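Long-range contacts in acyl-CoA dehydrogenase (Geobacillus kaustophilus, PDB 2PG0), which probably catalyses the FAD-dependent alpha,beta-dehydrogenation of acyl thioesters, introducing a double bond into the acyl chain: residues 190-195 against 223-228; 255-260 against 300-305; 39-44 against 164-169. All blocks are in the same frame, centred on the assembly; numbering follows the deposited sequence.

Contact 1 (190-195 against 223-228); sequences LVVERD and AKVPAY
Leu190 swings its CG to the position trans to the backbone N (chi1 -176°); with chi2 at 62°, this turns its branched end toward Val225. In Val225 the first torsion sets CG1 trans to N and CG2 trans to the carbonyl carbon, spreading the two methyls over different neighbours. CG1 faces Leu190: the two side chains meet tip to tip, with Leu190 CG 3.8 Å from Val225 CG1. Both Leu190 methyls, CD1 and CD2, also lie 3.9 Å from Val225 CG1, so this one methyl sits against the whole isobutyl fork. It touches backbone as well, at 3.6 Å from Val191 O, a carbonyl whose polar demand is met by Asn229 ND2. The other methyl, Val225 CG2, lies 4.0 Å from Val192 CG2, where the two valines cross at about a right angle. Leu190 CD1 also comes within 4.2 Å of Pro226 O, at the margin of the patch. No hydrogen bond joins the two segments; compact beta-branched valines and a forked leucine suit a buried layer in which the contact is carried by apolar side chains. Val154, on strand 151-161, packs against both Leu190 and Val225 and extends this layer. The short strands 190-193 and 223-226 approach to 7.6 Å with their directions 114° apart. They belong to different sheets, one pairing with strand 169-175 and the other with strand 151-161, and their side chains meet between the sheets in the manner of the two roughly orthogonal beta-sheets of the acyl-CoA dehydrogenase middle domain.

Contact 2 (255-260 against 300-305); sequences AAQTAA and LGRTFV
The guanidinium of Arg302 has Gln257 CG over one face, 3.6 Å from Arg302 NH2, and Thr258 OG1 at its edge, in the plane. That edge contact is loose and not a hydrogen bond, with Thr258 OG1 3.9 Å from Arg302 NH2; the hydroxyl bonds to Ile254 O in its own helix. The arginine's charge is answered by acids outside the two segments: Glu261 at NE, Glu79 and Asp306 at NH1. The amide of Gln257 is turned nearly perpendicular to the guanidinium, their planes 81° apart. Gln257 first extends away from its backbone N and then bends at chi2 (63°), which lays the amide across the backbone of the facing helix. There OE1 comes to 3.2 Å from Gly301 C, a close approach possible because glycine has no side chain in the way. The segments belong to the roughly antiparallel helices 237-273 and 285-313 of the C-terminal helical bundle that characterises acyl-CoA dehydrogenases; locally their axes are 10.1 Å apart and run at 152°. A long side chain such as glutamine suits that separation. Its NE2, 3.5 Å from Arg302 CB, is hydrogen-bonded to Glu261 OE2 and Ile298 O, so one acid holds both Gln257 and Arg302. On the apolar side Val305 CG1 lies 4.2 Å from Gln257 CG, and Ile329 of helix 319-343 packs on both residues. Beyond, Phe304 packs against Thr303 of the second subunit.

Contact 3 (39-44 against 164-169); sequences RGIIPR and GIHADL
Asp168 OD2 is gripped by Arg44 NH2, at 2.8 Å, and by the backbone N of Ile124. The bond from Arg44 is strongly bent and weak as a hydrogen bond, but the pair forms a salt bridge; a second weak bond joins Arg44 NH1 to Asp168 OD1. Arg194 also pairs with OD1, so the carboxylate lies between two arginines, which probably stabilise its negative charge. Bends at chi2 (-55°) and chi3 (-88°) carry the chain of Arg44 past the His166 ring, and a long aliphatic chain ending in a charge lets it serve both ring face and carboxylate. Arg44 CD sits over one face, toward the rim, as a CH-pi contact 3.8 Å from the His166 centroid, while the guanidinium stands nearly perpendicular to the ring. Ile41 CD1 lies over the opposite face, also toward the rim, 3.6 Å from the His166 centroid. Sandwiched between the two aliphatic groups, the ring is held flat while both nitrogens are used at its edge: His166 NE2 donates to Ile42 O at 2.7 Å, with an N-H...O angle of 155°, and His166 ND1 meets a water O 2.8 Å away, which Arg44 NH1 also bonds weakly. Gly40, with positive phi, is the C' residue of the Schellman motif ending helix 33-39. The arrangement is an interdomain joint, clasping the N-terminal helical domain to the middle beta-domain of the acyl-CoA dehydrogenase fold.

How the contacts relate
From the N terminus, contact 3 comes first: its loop of 119 residues runs from the turn after helix 33-39, through four N-terminal helices and the first strands of the beta-domain, to the loop before strand 169-175. Contact 1 then closes a shorter loop of 27 residues and joins the two sheets of that domain. Last, contact 2 closes 39 residues and pairs two helices of the C-terminal bundle. The three loops follow in series, none enclosing or crossing another. Contacts 1 and 3 nevertheless touch, since Arg194 probably makes a weak hydrogen bond to His166 O and Glu193 packs on Leu169. Contact 2 lies across the chain's centre from both, with nearest atoms about 13 Å from contact 3.

Contact 1 (190-195 against 223-228)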
loop_
_atom_site.group_PDB
_atom_site.type_symbol
_atom_site.label_atom_id
_atom_site.label_comp_id
_atom_site.label_asym_id
_atom_site.label_seq_id
_atom_site.Cartn_x
_atom_site.Cartn_y
_atom_site.Cartn_z
ATOM N N LEU A 190 -29.894 -29.263 -10.279
ATOM C CA LEU A 190 -30.623 -29.910 -11.355
ATOM C C LEU A 190 -29.832 -29.771 -12.657
ATOM O O LEU A 190 -29.447 -28.667 -13.041
ATOM C CB LEU A 190 -32.013 -29.274 -11.474
ATOM C CG LEU A 190 -33.063 -29.801 -12.453
ATOM C CD1 LEU A 190 -33.458 -31.241 -12.138
ATOM C CD2 LEU A 190 -34.282 -28.902 -12.409
ATOM N N VAL A 191 -29.572 -30.893 -13.322
ATOM C CA VAL A 191 -28.851 -30.867 -14.597
ATOM C C VAL A 191 -29.806 -30.501 -15.734
ATOM O O VAL A 191 -30.820 -31.177 -15.949
ATOM C CB VAL A 191 -28.143 -32.223 -14.888
ATOM C CG1 VAL A 191 -27.483 -32.209 -16.266
ATOM C CG2 VAL A 191 -27.128 -32.543 -13.800
ATOM N N VAL A 192 -29.492 -29.428 -16.453
ATOM C CA VAL A 192 -30.311 -29.007 -17.587
ATOM C C VAL A 192 -29.561 -29.281 -18.882
ATOM O O VAL A 192 -28.432 -28.828 -19.068
ATOM C CB VAL A 192 -30.739 -27.522 -17.490
ATOM C CG1 VAL A 192 -31.521 -27.091 -18.736
ATOM C CG2 VAL A 192 -31.585 -27.296 -16.239
ATOM N N GLU A 193 -30.197 -30.034 -19.773
ATOM C CA GLU A 193 -29.566 -30.437 -21.024
ATOM C C GLU A 193 -29.905 -29.468 -22.151
ATOM O O GLU A 193 -30.931 -28.793 -22.111
ATOM C CB GLU A 193 -29.981 -31.870 -21.381
ATOM C CG GLU A 193 -29.506 -32.901 -20.373
ATOM C CD GLU A 193 -29.968 -34.311 -20.694
ATOM O OE1 GLU A 193 -31.194 -34.551 -20.689
ATOM O OE2 GLU A 193 -29.098 -35.182 -20.937
ATOM N N ARG A 194 -29.029 -29.394 -23.152
ATOM C CA ARG A 194 -29.274 -28.592 -24.348
ATOM C C ARG A 194 -30.634 -28.963 -24.959
ATOM O O ARG A 194 -31.062 -30.109 -24.858
ATOM C CB ARG A 194 -28.144 -28.800 -25.369
ATOM C CG ARG A 194 -28.326 -28.049 -26.694
ATOM C CD ARG A 194 -27.131 -28.223 -27.635
ATOM N NE ARG A 194 -25.923 -27.555 -27.142
ATOM C CZ ARG A 194 -25.678 -26.248 -27.228
ATOM N NH1 ARG A 194 -26.558 -25.426 -27.787
ATOM N NH2 ARG A 194 -24.541 -25.753 -26.747
ATOM N N ASP A 195 -31.307 -27.981 -25.559
ATOM C CA ASP A 195 -32.602 -28.175 -26.248
ATOM C C ASP A 195 -33.783 -28.538 -25.329
ATOM O O ASP A 195 -34.837 -28.983 -25.800
ATOM C CB ASP A 195 -32.480 -29.163 -27.427
ATOM C CG ASP A 195 -31.551 -28.658 -28.529
ATOM O OD1 ASP A 195 -31.477 -27.426 -28.762
ATOM O OD2 ASP A 195 -30.887 -29.498 -29.169
ATOM N N ALA A 223 -39.226 -24.091 -17.949
ATOM C CA ALA A 223 -38.325 -25.101 -18.486
ATOM C C ALA A 223 -38.753 -26.466 -17.981
ATOM O O ALA A 223 -38.896 -26.667 -16.774
ATOM C CB ALA A 223 -36.895 -24.801 -18.083
ATOM N N LYS A 224 -38.972 -27.389 -18.915
ATOM C CA LYS A 224 -39.456 -28.730 -18.591
ATOM C C LYS A 224 -38.275 -29.689 -18.473
ATOM O O LYS A 224 -37.765 -30.190 -19.479
ATOM C CB LYS A 224 -40.452 -29.210 -19.658
ATOM C CG LYS A 224 -41.434 -30.264 -19.171
ATOM C CD LYS A 224 -42.297 -30.809 -20.315
ATOM C CE LYS A 224 -43.316 -31.838 -19.816
ATOM N NZ LYS A 224 -44.276 -31.262 -18.819
ATOM N N VAL A 225 -37.837 -29.925 -17.240
ATOM C CA VAL A 225 -36.649 -30.733 -16.975
ATOM C C VAL A 225 -37.045 -32.060 -16.327
ATOM O O VAL A 225 -37.712 -32.058 -15.292
ATOM C CB VAL A 225 -35.640 -29.977 -16.057
ATOM C CG1 VAL A 225 -34.367 -30.792 -15.856
ATOM C CG2 VAL A 225 -35.304 -28.608 -16.632
ATOM N N PRO A 226 -36.635 -33.200 -16.930
ATOM C CA PRO A 226 -36.938 -34.507 -16.335
ATOM C C PRO A 226 -36.485 -34.591 -14.881
ATOM O O PRO A 226 -35.394 -34.123 -14.546
ATOM C CB PRO A 226 -36.117 -35.483 -17.190
ATOM C CG PRO A 226 -35.963 -34.807 -18.493
ATOM C CD PRO A 226 -35.876 -33.335 -18.188
ATOM N N ALA A 227 -37.323 -35.183 -14.033
ATOM C CA ALA A 227 -37.002 -35.385 -12.621
ATOM C C ALA A 227 -35.749 -36.250 -12.434
ATOM O O ALA A 227 -35.058 -36.137 -11.417
ATOM C CB ALA A 227 -38.185 -36.001 -11.897
ATOM N N TYR A 228 -35.482 -37.107 -13.422
ATOM C CA TYR A 228 -34.264 -37.914 -13.502
ATOM C C TYR A 228 -32.990 -37.065 -13.386
ATOM O O TYR A 228 -31.953 -37.555 -12.937
ATOM C CB TYR A 228 -34.250 -38.684 -14.835
ATOM C CG TYR A 228 -32.954 -39.411 -15.144
ATOM C CD1 TYR A 228 -32.803 -40.763 -14.833
ATOM C CD2 TYR A 228 -31.879 -38.749 -15.757
ATOM C CE1 TYR A 228 -31.614 -41.439 -15.116
ATOM C CE2 TYR A 228 -30.686 -39.414 -16.035
ATOM C CZ TYR A 228 -30.565 -40.760 -15.718
ATOM O OH TYR A 228 -29.395 -41.433 -15.990
#

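Contact 2 (255-260 against 300-305)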
loop_
_atom_site.group_PDB
_atom_site.type_symbol
_atom_site.label_atom_id
_atom_site.label_comp_id
_atom_site.label_asym_id
_atom_site.label_seq_id
_atom_site.Cartn_x
_atom_site.Cartn_y
_atom_site.Cartn_z
ATOM N N ALA A 255 -4.622 -20.427 -11.512
ATOM C CA ALA A 255 -4.630 -19.631 -12.749
ATOM C C ALA A 255 -4.100 -18.215 -12.538
ATOM O O ALA A 255 -3.379 -17.672 -13.380
ATOM C CB ALA A 255 -6.040 -19.592 -13.360
ATOM N N ALA A 256 -4.458 -17.605 -11.412
ATOM C CA ALA A 256 -3.953 -16.272 -11.113
ATOM C C ALA A 256 -2.435 -16.275 -10.846
ATOM O O ALA A 256 -1.724 -15.351 -11.263
ATOM C CB ALA A 256 -4.720 -15.658 -9.947
ATOM N N GLN A 257 -1.948 -17.314 -10.168
ATOM C CA GLN A 257 -0.520 -17.459 -9.883
ATOM C C GLN A 257 0.252 -17.554 -11.201
ATOM O O GLN A 257 1.252 -16.861 -11.401
ATOM C CB GLN A 257 -0.258 -18.692 -9.003
ATOM C CG GLN A 257 1.220 -18.944 -8.668
ATOM C CD GLN A 257 1.853 -17.827 -7.863
ATOM O OE1 GLN A 257 1.213 -17.219 -6.995
ATOM N NE2 GLN A 257 3.118 -17.541 -8.156
ATOM N N THR A 258 -0.235 -18.412 -12.093
ATOM C CA THR A 258 0.358 -18.560 -13.428
ATOM C C THR A 258 0.331 -17.257 -14.241
ATOM O O THR A 258 1.313 -16.915 -14.909
ATOM C CB THR A 258 -0.335 -19.680 -14.218
ATOM O OG1 THR A 258 -0.300 -20.881 -13.448
ATOM C CG2 THR A 258 0.387 -19.924 -15.536
ATOM N N ALA A 259 -0.787 -16.537 -14.181
ATOM C CA ALA A 259 -0.930 -15.260 -14.891
ATOM C C ALA A 259 0.120 -14.255 -14.420
ATOM O O ALA A 259 0.751 -13.585 -15.238
ATOM C CB ALA A 259 -2.340 -14.697 -14.717
ATOM N N ALA A 260 0.318 -14.173 -13.102
ATOM C CA ALA A 260 1.346 -13.306 -12.509
ATOM C C ALA A 260 2.750 -13.677 -13.015
ATOM O O ALA A 260 3.534 -12.800 -13.401
ATOM C CB ALA A 260 1.292 -13.387 -10.987
ATOM N N LEU A 300 6.270 -16.110 -2.959
ATOM C CA LEU A 300 5.347 -16.356 -1.852
ATOM C C LEU A 300 4.068 -17.069 -2.288
ATOM O O LEU A 300 3.656 -18.046 -1.661
ATOM C CB LEU A 300 4.982 -15.044 -1.155
ATOM C CG LEU A 300 6.062 -14.363 -0.323
ATOM C CD1 LEU A 300 5.585 -12.968 -0.015
ATOM C CD2 LEU A 300 6.380 -15.123 0.978
ATOM N N GLY A 301 3.448 -16.577 -3.358
ATOM C CA GLY A 301 2.193 -17.134 -3.855
ATOM C C GLY A 301 2.402 -18.546 -4.368
ATOM O O GLY A 301 1.573 -19.426 -4.125
ATOM N N ARG A 302 3.507 -18.752 -5.081
ATOM C CA ARG A 302 3.831 -20.072 -5.648
ATOM C C ARG A 302 4.048 -21.105 -4.537
ATOM O O ARG A 302 3.502 -22.211 -4.586
ATOM C CB ARG A 302 5.060 -19.985 -6.568
ATOM C CG ARG A 302 5.557 -21.337 -7.150
ATOM C CD ARG A 302 4.432 -22.210 -7.745
ATOM N NE ARG A 302 3.816 -21.669 -8.956
ATOM C CZ ARG A 302 2.802 -22.242 -9.603
ATOM N NH1 ARG A 302 2.268 -23.381 -9.157
ATOM N NH2 ARG A 302 2.315 -21.675 -10.700
ATOM N N THR A 303 4.839 -20.734 -3.538
ATOM C CA THR A 303 5.098 -21.613 -2.397
ATOM C C THR A 303 3.803 -21.950 -1.650
ATOM O O THR A 303 3.584 -23.105 -1.270
ATOM C CB THR A 303 6.144 -20.998 -1.449
ATOM O OG1 THR A 303 7.319 -20.669 -2.205
ATOM C CG2 THR A 303 6.530 -21.973 -0.322
ATOM N N PHE A 304 2.939 -20.952 -1.463
ATOM C CA PHE A 304 1.692 -21.157 -0.726
ATOM C C PHE A 304 0.699 -22.017 -1.511
ATOM O O PHE A 304 0.163 -23.001 -0.981
ATOM C CB PHE A 304 1.062 -19.810 -0.345
ATOM C CG PHE A 304 -0.045 -19.921 0.660
ATOM C CD1 PHE A 304 0.248 -20.068 2.017
ATOM C CD2 PHE A 304 -1.379 -19.883 0.257
ATOM C CE1 PHE A 304 -0.768 -20.171 2.960
ATOM C CE2 PHE A 304 -2.412 -19.980 1.199
ATOM C CZ PHE A 304 -2.100 -20.123 2.553
ATOM N N VAL A 305 0.459 -21.668 -2.774
ATOM C CA VAL A 305 -0.495 -22.453 -3.576
ATOM C C VAL A 305 -0.033 -23.909 -3.733
ATOM O O VAL A 305 -0.852 -24.827 -3.681
ATOM C CB VAL A 305 -0.825 -21.782 -4.938
ATOM C CG1 VAL A 305 0.304 -21.964 -5.942
ATOM C CG2 VAL A 305 -2.157 -22.303 -5.493
#

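Contact 3 (39-44 against 164-169)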
loop_
_atom_site.group_PDB
_atom_site.type_symbol
_atom_site.label_atom_id
_atom_site.label_comp_id
_atom_site.label_asym_id
_atom_site.label_seq_id
_atom_site.Cartn_x
_atom_site.Cartn_y
_atom_site.Cartn_z
ATOM N N ARG A 39 -13.409 -13.531 -32.606
ATOM C CA ARG A 39 -14.692 -14.202 -32.830
ATOM C C ARG A 39 -15.573 -14.194 -31.579
ATOM O O ARG A 39 -16.794 -14.257 -31.687
ATOM C CB ARG A 39 -14.487 -15.642 -33.318
ATOM C CG ARG A 39 -13.697 -15.770 -34.624
ATOM C CD ARG A 39 -14.570 -15.590 -35.856
ATOM N NE ARG A 39 -15.364 -16.789 -36.133
ATOM C CZ ARG A 39 -14.931 -17.841 -36.828
ATOM N NH1 ARG A 39 -13.699 -17.861 -37.329
ATOM N NH2 ARG A 39 -15.735 -18.882 -37.020
ATOM N N GLY A 40 -14.946 -14.128 -30.402
ATOM C CA GLY A 40 -15.671 -14.100 -29.131
ATOM C C GLY A 40 -15.956 -15.468 -28.542
ATOM O O GLY A 40 -16.675 -15.592 -27.534
ATOM N N ILE A 41 -15.382 -16.502 -29.157
ATOM C CA ILE A 41 -15.626 -17.880 -28.758
ATOM C C ILE A 41 -14.498 -18.783 -29.275
ATOM O O ILE A 41 -13.896 -18.504 -30.317
ATOM C CB ILE A 41 -17.035 -18.371 -29.244
ATOM C CG1 ILE A 41 -17.472 -19.662 -28.532
ATOM C CG2 ILE A 41 -17.091 -18.465 -30.779
ATOM C CD1 ILE A 41 -18.981 -19.970 -28.675
ATOM N N ILE A 42 -14.199 -19.830 -28.511
ATOM C CA ILE A 42 -13.237 -20.861 -28.900
ATOM C C ILE A 42 -14.018 -21.985 -29.602
ATOM O O ILE A 42 -14.996 -22.491 -29.055
ATOM C CB ILE A 42 -12.461 -21.413 -27.663
ATOM C CG1 ILE A 42 -11.668 -20.287 -26.979
ATOM C CG2 ILE A 42 -11.534 -22.587 -28.066
ATOM C CD1 ILE A 42 -11.062 -20.673 -25.627
ATOM N N PRO A 43 -13.584 -22.388 -30.811
ATOM C CA PRO A 43 -14.393 -23.345 -31.574
ATOM C C PRO A 43 -14.540 -24.697 -30.870
ATOM O O PRO A 43 -13.610 -25.156 -30.187
ATOM C CB PRO A 43 -13.623 -23.492 -32.896
ATOM C CG PRO A 43 -12.228 -23.057 -32.593
ATOM C CD PRO A 43 -12.342 -22.020 -31.514
ATOM N N ARG A 44 -15.714 -25.307 -31.034
ATOM C CA ARG A 44 -16.002 -26.667 -30.570
ATOM C C ARG A 44 -14.938 -27.671 -30.991
ATOM O O ARG A 44 -14.652 -28.619 -30.262
ATOM C CB ARG A 44 -17.341 -27.156 -31.136
ATOM C CG ARG A 44 -18.585 -26.728 -30.390
ATOM C CD ARG A 44 -18.528 -27.124 -28.919
ATOM N NE ARG A 44 -19.040 -28.466 -28.621
ATOM C CZ ARG A 44 -20.211 -28.706 -28.028
ATOM N NH1 ARG A 44 -21.015 -27.704 -27.683
ATOM N NH2 ARG A 44 -20.578 -29.952 -27.772
ATOM N N GLY A 164 -21.259 -20.464 -21.392
ATOM C CA GLY A 164 -22.700 -20.223 -21.521
ATOM C C GLY A 164 -23.322 -20.556 -22.869
ATOM O O GLY A 164 -24.493 -20.926 -22.936
ATOM N N ILE A 165 -22.543 -20.409 -23.942
ATOM C CA ILE A 165 -23.006 -20.756 -25.290
ATOM C C ILE A 165 -22.748 -22.231 -25.624
ATOM O O ILE A 165 -23.653 -22.922 -26.094
ATOM C CB ILE A 165 -22.412 -19.813 -26.377
ATOM C CG1 ILE A 165 -22.750 -18.344 -26.078
ATOM C CG2 ILE A 165 -22.878 -20.219 -27.802
ATOM C CD1 ILE A 165 -24.244 -18.049 -25.868
ATOM N N HIS A 166 -21.532 -22.714 -25.366
ATOM C CA HIS A 166 -21.164 -24.087 -25.738
ATOM C C HIS A 166 -21.814 -25.180 -24.890
ATOM O O HIS A 166 -22.025 -26.292 -25.376
ATOM C CB HIS A 166 -19.642 -24.289 -25.699
ATOM C CG HIS A 166 -18.927 -23.821 -26.926
ATOM N ND1 HIS A 166 -19.492 -23.856 -28.185
ATOM C CD2 HIS A 166 -17.672 -23.336 -27.090
ATOM C CE1 HIS A 166 -18.624 -23.391 -29.066
ATOM N NE2 HIS A 166 -17.510 -23.074 -28.428
ATOM N N ALA A 167 -22.115 -24.872 -23.627
ATOM C CA ALA A 167 -22.507 -25.903 -22.664
ATOM C C ALA A 167 -23.732 -26.710 -23.096
ATOM O O ALA A 167 -24.766 -26.151 -23.478
ATOM C CB ALA A 167 -22.719 -25.305 -21.278
ATOM N N ASP A 168 -23.582 -28.029 -23.038
ATOM C CA ASP A 168 -24.633 -28.985 -23.382
ATOM C C ASP A 168 -25.290 -29.549 -22.129
ATOM O O ASP A 168 -26.411 -30.072 -22.183
ATOM C CB ASP A 168 -24.028 -30.134 -24.190
ATOM C CG ASP A 168 -23.197 -29.646 -25.354
ATOM O OD1 ASP A 168 -23.787 -29.129 -26.326
ATOM O OD2 ASP A 168 -21.952 -29.776 -25.290
ATOM N N LEU A 169 -24.564 -29.474 -21.017
ATOM C CA LEU A 169 -25.034 -29.898 -19.704
ATOM C C LEU A 169 -24.784 -28.753 -18.733
ATOM O O LEU A 169 -23.646 -28.328 -18.566
ATOM C CB LEU A 169 -24.251 -31.119 -19.212
ATOM C CG LEU A 169 -24.426 -32.501 -19.840
ATOM C CD1 LEU A 169 -23.656 -33.504 -18.995
ATOM C CD2 LEU A 169 -25.895 -32.904 -19.926
HETATM O O HOH W 1 -21.701 -25.089 -29.392
#